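Side-chain contacts in Dr hemagglutinin structural subunit (Escherichia coli, PDB 1UT1), which mediates adherence of uropathogenic bacteria to the upper urinary tract as a fimbrial adhesin that binds the Dr blood group antigen: residues N73-K78 with R87-V92; A101-N106 with Y110-G115. The protein carries 3 engineered substitutions. All coordinates share one frame; numbering follows the deposited sequence. Where two conformers were deposited one is given.

Contact 1. Residues N73-K78 with R87-V92; sequences NFEQGK and RDKLYV. With EDO (1,2-ethanediol), chain I.
E75 and K89 meet in a salt bridge, E75 OE2 to K89 NZ at 3.2 Å, beside the tight beta hairpin of strands 74-75 and 78-83 in this all-beta fimbrial adhesin. Strand 78-83 pairs with both 74-75 and 89-96. E75 and K89 therefore meet across it, while K78, at its start, meets Y91 of the adjacent strand; the bridging is by side chains. The ammonium lies above the carboxylate plane, 43° out of it, and the two side chains cross at about a right angle. K89 reaches this position because its chain is extended beyond CG, passing F80 and I82 of the middle strand on the way. Beside the bridge, K78 runs its aliphatic part against Y91: CD of K78 lies 3.9 Å from CE2 of Y91, an oblique approach. K89 CB also lies 4.1 Å above the Y91 ring plane, and the F80 ring meets that ring with planes at about 75°. A type I' turn from E75 to K78 positions the two partners of 73-78, closed by reciprocal bonds, E75 N to K78 O at 3.0 Å and K78 N to E75 O at 2.9 Å. Farther out, the hydroxyl O1 of an ethanediol, probably from the crystallisation liquor, donates to D88 OD2 at 2.6 Å.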
loop_
_atom_site.group_PDB
_atom_site.type_symbol
_atom_site.label_atom_id
_atom_site.label_comp_id
_atom_site.label_asym_id
_atom_site.label_seq_id
_atom_site.Cartn_x
_atom_site.Cartn_y
_atom_site.Cartn_z
ATOM N N ASN A 73 15.332 -11.266 0.513
ATOM C CA ASN A 73 16.127 -10.512 -0.482
ATOM C C ASN A 73 17.631 -10.798 -0.424
ATOM O O ASN A 73 18.426 -10.073 -1.032
ATOM C CB ASN A 73 15.941 -8.997 -0.285
ATOM C CG ASN A 73 14.603 -8.500 -0.799
ATOM O OD1 ASN A 73 14.198 -8.777 -1.944
ATOM N ND2 ASN A 73 13.918 -7.780 0.029
ATOM N N PHE A 74 18.031 -11.763 0.392
ATOM C CA PHE A 74 19.437 -12.090 0.490
ATOM C C PHE A 74 19.687 -13.570 0.736
ATOM O O PHE A 74 18.910 -14.253 1.427
ATOM C CB PHE A 74 20.159 -11.237 1.541
ATOM C CG PHE A 74 19.773 -11.557 2.964
ATOM C CD1 PHE A 74 20.578 -12.378 3.740
ATOM C CD2 PHE A 74 18.689 -10.935 3.570
ATOM C CE1 PHE A 74 20.237 -12.670 5.062
ATOM C CE2 PHE A 74 18.368 -11.197 4.891
ATOM C CZ PHE A 74 19.133 -12.107 5.628
ATOM N N GLU A 75 20.831 -14.012 0.244
ATOM C CA GLU A 75 21.333 -15.348 0.494
ATOM C C GLU A 75 22.795 -15.430 0.086
ATOM O O GLU A 75 23.164 -14.992 -0.998
ATOM C CB GLU A 75 20.545 -16.356 -0.315
ATOM C CG GLU A 75 19.887 -17.420 0.519
ATOM C CD GLU A 75 19.085 -18.375 -0.323
ATOM O OE1 GLU A 75 18.019 -18.843 0.144
ATOM O OE2 GLU A 75 19.476 -18.580 -1.487
ATOM N N GLN A 76 23.610 -16.067 0.922
ATOM C CA GLN A 76 24.977 -16.371 0.529
ATOM C C GLN A 76 25.721 -15.117 0.074
ATOM O O GLN A 76 26.338 -15.108 -0.982
ATOM C CB GLN A 76 24.935 -17.437 -0.597
ATOM C CG GLN A 76 26.089 -17.429 -1.605
ATOM C CD GLN A 76 25.635 -17.086 -3.027
ATOM O OE1 GLN A 76 24.469 -16.759 -3.250
ATOM N NE2 GLN A 76 26.556 -17.196 -3.972
ATOM N N GLY A 77 25.680 -14.072 0.894
ATOM C CA GLY A 77 26.398 -12.829 0.603
ATOM C C GLY A 77 25.899 -12.097 -0.651
ATOM O O GLY A 77 26.519 -11.135 -1.090
ATOM N N LYS A 78 24.754 -12.519 -1.178
ATOM C CA LYS A 78 24.165 -11.873 -2.364
ATOM C C LYS A 78 22.812 -11.235 -2.071
ATOM O O LYS A 78 21.972 -11.828 -1.385
ATOM C CB LYS A 78 24.002 -12.884 -3.505
ATOM C CG LYS A 78 25.307 -13.248 -4.183
ATOM C CD LYS A 78 25.102 -14.268 -5.278
ATOM C CE LYS A 78 26.438 -14.642 -5.910
ATOM N NZ LYS A 78 27.518 -13.672 -5.539
ATOM N N ARG A 87 9.784 -16.649 -5.805
ATOM C CA ARG A 87 10.621 -17.577 -6.549
ATOM C C ARG A 87 11.805 -17.019 -7.310
ATOM O O ARG A 87 12.867 -17.643 -7.356
ATOM C CB ARG A 87 9.786 -18.448 -7.489
ATOM C CG ARG A 87 10.633 -19.543 -8.128
ATOM C CD ARG A 87 9.799 -20.648 -8.725
ATOM N NE ARG A 87 8.775 -21.194 -7.824
ATOM C CZ ARG A 87 7.740 -21.899 -8.272
ATOM N NH1 ARG A 87 7.644 -22.134 -9.565
ATOM N NH2 ARG A 87 6.803 -22.358 -7.446
ATOM N N ASP A 88 11.573 -15.939 -8.043
ATOM C CA ASP A 88 12.540 -15.467 -9.012
ATOM C C ASP A 88 13.356 -14.303 -8.492
ATOM O O ASP A 88 12.814 -13.359 -7.888
ATOM C CB ASP A 88 11.840 -15.110 -10.326
ATOM C CG ASP A 88 11.064 -16.285 -10.897
ATOM O OD1 ASP A 88 11.699 -17.318 -11.182
ATOM O OD2 ASP A 88 9.811 -16.223 -10.934
ATOM N N LYS A 89 14.673 -14.440 -8.655
ATOM C CA LYS A 89 15.626 -13.454 -8.173
ATOM C C LYS A 89 16.188 -12.549 -9.282
ATOM O O LYS A 89 16.510 -13.004 -10.398
ATOM C CB LYS A 89 16.796 -14.162 -7.483
ATOM C CG LYS A 89 16.390 -15.051 -6.323
ATOM C CD LYS A 89 17.620 -15.869 -5.881
ATOM C CE LYS A 89 17.271 -16.806 -4.728
ATOM N NZ LYS A 89 18.459 -17.628 -4.365
ATOM N N LEU A 90 16.400 -11.282 -8.929
ATOM C CA LEU A 90 17.116 -10.352 -9.811
ATOM C C LEU A 90 18.282 -9.834 -8.979
ATOM O O LEU A 90 18.078 -9.056 -8.038
ATOM C CB LEU A 90 16.202 -9.204 -10.219
ATOM C CG LEU A 90 16.781 -8.093 -11.096
ATOM C CD1 LEU A 90 17.312 -8.700 -12.432
ATOM C CD2 LEU A 90 15.642 -7.060 -11.392
ATOM N N TYR A 91 19.479 -10.380 -9.225
ATOM C CA TYR A 91 20.641 -10.054 -8.406
ATOM C C TYR A 91 21.054 -8.622 -8.633
ATOM O O TYR A 91 21.153 -8.154 -9.779
ATOM C CB TYR A 91 21.793 -10.973 -8.746
ATOM C CG TYR A 91 21.514 -12.386 -8.289
ATOM C CD1 TYR A 91 21.022 -13.335 -9.171
ATOM C CD2 TYR A 91 21.727 -12.751 -6.969
ATOM C CE1 TYR A 91 20.770 -14.646 -8.752
ATOM C CE2 TYR A 91 21.441 -14.041 -6.534
ATOM C CZ TYR A 91 20.949 -14.973 -7.433
ATOM O OH TYR A 91 20.754 -16.286 -7.009
ATOM N N VAL A 92 21.427 -7.967 -7.545
ATOM C CA VAL A 92 21.854 -6.580 -7.634
ATOM C C VAL A 92 23.119 -6.302 -6.830
ATOM O O VAL A 92 23.394 -6.967 -5.817
ATOM C CB VAL A 92 20.729 -5.602 -7.132
ATOM C CG1 VAL A 92 19.501 -5.653 -8.068
ATOM C CG2 VAL A 92 20.305 -5.900 -5.644
HETATM C C1 EDO I . 7.652 -13.994 -11.882
HETATM O O1 EDO I . 7.755 -14.688 -10.633
HETATM C C2 EDO I . 7.290 -15.014 -12.988
HETATM O O2 EDO I . 6.282 -15.925 -12.502
#

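Contact 2. Residues A101-N106 with Y110-G115; sequences AWTTDN and YKNDVG
W102 and K111 form an antiparallel non-hydrogen-bonded pair, CA to CA 4.2 Å, next to the hydrogen-bonded pair T103 and Y110, in the beta hairpin of strands 102-105 and 108-111. T103 N to Y110 O and Y110 N to T103 O make the reciprocal bonds, and beyond the paired residues N112 N also bonds A101 O. The two pairs put their side chains on different faces of the hairpin. On the W102 face, K111 lays its aliphatic chain over the indole in a CH-pi contact: CB of K111 stands 3.8 Å from the centroid of the six-membered ring of W102, only 4° off the normal. The indole NE1 hydrogen-bonds to S100 OG, and W117 meets the ring edge-to-face, which together would restrict its rotation. On the other face, T103 and Y110 lie side by side, pointing the same way. The tyrosine CG sits between its backbone N and carbonyl carbon (chi1 70°), which swings the ring across to T103, whose CB is 3.8 Å from the centroid of the Y110 ring; D105 CB comes to the ring edge in plane, and W146 stacks on Y110. The T103 hydroxyl is gripped as well: N112 ND2 donates to T103 OG1 at 2.7 Å, a bent bond of 134° in which OG1 lies out of the amide plane. Three waters extend the polar contacts. One molecule links W102 O to N112 OD1, another joins T103 OG1 to Y110 OH, and the oxygen of a third lies 2.9 Å from Y110 OH and donates to D105 OD1 at 2.5 Å.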
loop_
_atom_site.group_PDB
_atom_site.type_symbol
_atom_site.label_atom_id
_atom_site.label_comp_id
_atom_site.label_asym_id
_atom_site.label_seq_id
_atom_site.Cartn_x
_atom_site.Cartn_y
_atom_site.Cartn_z
ATOM N N ALA A 101 33.087 3.472 2.358
ATOM C CA ALA A 101 33.283 2.021 2.384
ATOM C C ALA A 101 32.263 1.347 3.294
ATOM O O ALA A 101 32.073 1.751 4.441
ATOM C CB ALA A 101 34.685 1.699 2.851
ATOM N N TRP A 102 31.676 0.275 2.779
ATOM C CA TRP A 102 30.654 -0.497 3.472
ATOM C C TRP A 102 30.985 -1.980 3.364
ATOM O O TRP A 102 31.754 -2.412 2.470
ATOM C CB TRP A 102 29.266 -0.260 2.827
ATOM C CG TRP A 102 28.780 1.154 2.902
ATOM C CD1 TRP A 102 29.380 2.249 2.397
ATOM C CD2 TRP A 102 27.582 1.603 3.565
ATOM N NE1 TRP A 102 28.651 3.384 2.716
ATOM C CE2 TRP A 102 27.543 3.010 3.439
ATOM C CE3 TRP A 102 26.583 0.954 4.308
ATOM C CZ2 TRP A 102 26.484 3.786 3.938
ATOM C CZ3 TRP A 102 25.537 1.715 4.830
ATOM C CH2 TRP A 102 25.499 3.131 4.640
ATOM N N THR A 103 30.371 -2.766 4.243
ATOM C CA THR A 103 30.586 -4.185 4.264
ATOM C C THR A 103 29.239 -4.904 4.173
ATOM O O THR A 103 28.246 -4.432 4.705
ATOM C CB THR A 103 31.297 -4.584 5.568
ATOM O OG1 THR A 103 32.603 -3.995 5.578
ATOM C CG2 THR A 103 31.433 -6.122 5.685
ATOM N N THR A 104 29.240 -6.082 3.560
ATOM C CA THR A 104 28.059 -6.931 3.523
ATOM C C THR A 104 28.229 -8.104 4.516
ATOM O O THR A 104 29.263 -8.803 4.511
ATOM C CB THR A 104 27.841 -7.513 2.101
ATOM O OG1 THR A 104 27.522 -6.459 1.194
ATOM C CG2 THR A 104 26.717 -8.529 2.100
ATOM N N ASP A 105 27.252 -8.283 5.402
ATOM C CA ASP A 105 27.285 -9.375 6.378
ATOM C C ASP A 105 25.893 -9.954 6.535
ATOM O O ASP A 105 25.044 -9.337 7.179
ATOM C CB ASP A 105 27.743 -8.863 7.745
ATOM C CG ASP A 105 28.205 -9.988 8.663
ATOM O OD1 ASP A 105 29.202 -9.780 9.392
ATOM O OD2 ASP A 105 27.642 -11.101 8.586
ATOM N N ASN A 106 25.641 -11.103 5.906
ATOM C CA ASN A 106 24.378 -11.823 6.095
ATOM C C ASN A 106 23.110 -10.944 5.951
ATOM O O ASN A 106 22.279 -10.900 6.853
ATOM C CB ASN A 106 24.375 -12.468 7.486
ATOM C CG ASN A 106 23.394 -13.628 7.592
ATOM O OD1 ASN A 106 23.374 -14.519 6.741
ATOM N ND2 ASN A 106 22.560 -13.609 8.636
ATOM N N TYR A 110 26.437 -2.502 5.966
ATOM C CA TYR A 110 26.760 -1.529 7.021
ATOM C C TYR A 110 28.001 -0.726 6.698
ATOM O O TYR A 110 28.891 -1.210 5.989
ATOM C CB TYR A 110 26.901 -2.211 8.395
ATOM C CG TYR A 110 28.152 -3.093 8.535
ATOM C CD1 TYR A 110 28.072 -4.479 8.360
ATOM C CD2 TYR A 110 29.371 -2.553 8.958
ATOM C CE1 TYR A 110 29.203 -5.298 8.539
ATOM C CE2 TYR A 110 30.506 -3.364 9.114
ATOM C CZ TYR A 110 30.396 -4.736 8.946
ATOM O OH TYR A 110 31.506 -5.544 9.094
ATOM N N LYS A 111 28.064 0.495 7.220
ATOM C CA LYS A 111 29.157 1.403 6.924
ATOM C C LYS A 111 30.369 1.054 7.785
ATOM O O LYS A 111 30.220 0.636 8.941
ATOM C CB LYS A 111 28.717 2.862 7.156
ATOM C CG LYS A 111 29.702 3.885 6.591
ATOM C CD LYS A 111 29.157 5.307 6.718
ATOM C CE LYS A 111 29.970 6.297 5.889
ATOM N NZ LYS A 111 31.407 6.281 6.266
ATOM N N ASN A 112 31.553 1.097 7.188
ATOM C CA ASN A 112 32.755 0.621 7.910
ATOM C C ASN A 112 33.173 1.490 9.104
ATOM O O ASN A 112 33.962 1.038 9.931
ATOM C CB ASN A 112 33.950 0.466 6.956
ATOM C CG ASN A 112 33.786 -0.667 5.995
ATOM O OD1 ASN A 112 34.676 -0.933 5.197
ATOM N ND2 ASN A 112 32.652 -1.346 6.050
ATOM N N ASP A 113 32.730 2.750 9.142
ATOM C CA ASP A 113 33.051 3.669 10.268
ATOM C C ASP A 113 31.788 4.215 10.889
ATOM O O ASP A 113 30.760 4.331 10.207
ATOM C CB ASP A 113 33.847 4.886 9.800
ATOM C CG ASP A 113 34.715 4.607 8.611
ATOM O OD1 ASP A 113 35.903 4.964 8.666
ATOM O OD2 ASP A 113 34.188 4.196 7.566
ATOM N N VAL A 114 31.913 4.755 12.105
ATOM C CA VAL A 114 30.755 5.359 12.773
ATOM C C VAL A 114 30.447 6.734 12.200
ATOM O O VAL A 114 31.258 7.324 11.496
ATOM C CB VAL A 114 30.952 5.482 14.329
ATOM C CG1 VAL A 114 31.068 4.104 14.983
ATOM C CG2 VAL A 114 32.173 6.394 14.660
ATOM N N GLY A 115 29.270 7.256 12.513
ATOM C CA GLY A 115 28.917 8.590 12.073
ATOM C C GLY A 115 27.521 8.626 11.475
ATOM O O GLY A 115 27.027 7.624 10.940
HETATM O O HOH W 1 34.559 -2.372 2.502
HETATM O O HOH W 2 33.795 -3.983 8.197
HETATM O O HOH W 3 31.258 -8.431 8.985
#

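How the contacts relate
Both are surface contacts, without a buried residue among those that touch, yet they are built differently. Contact 2 joins neighbouring strands of one hairpin, so backbone bonds, ring faces and bridging waters all contribute, and 441 Å² is buried. Contact 1 buries 139 Å² through side chains alone: its salt bridge spans strand 78-83, whereas its lysine-tyrosine approach joins adjacent strands. They follow in series along the chain, strand 89-96 leading on to strand 102-105, with centres about 19 Å apart. They also touch directly: the turn carbonyl G77 O lies 4.1 Å from T104 CG2, and in the conformer given the F74 ring lies close to N106.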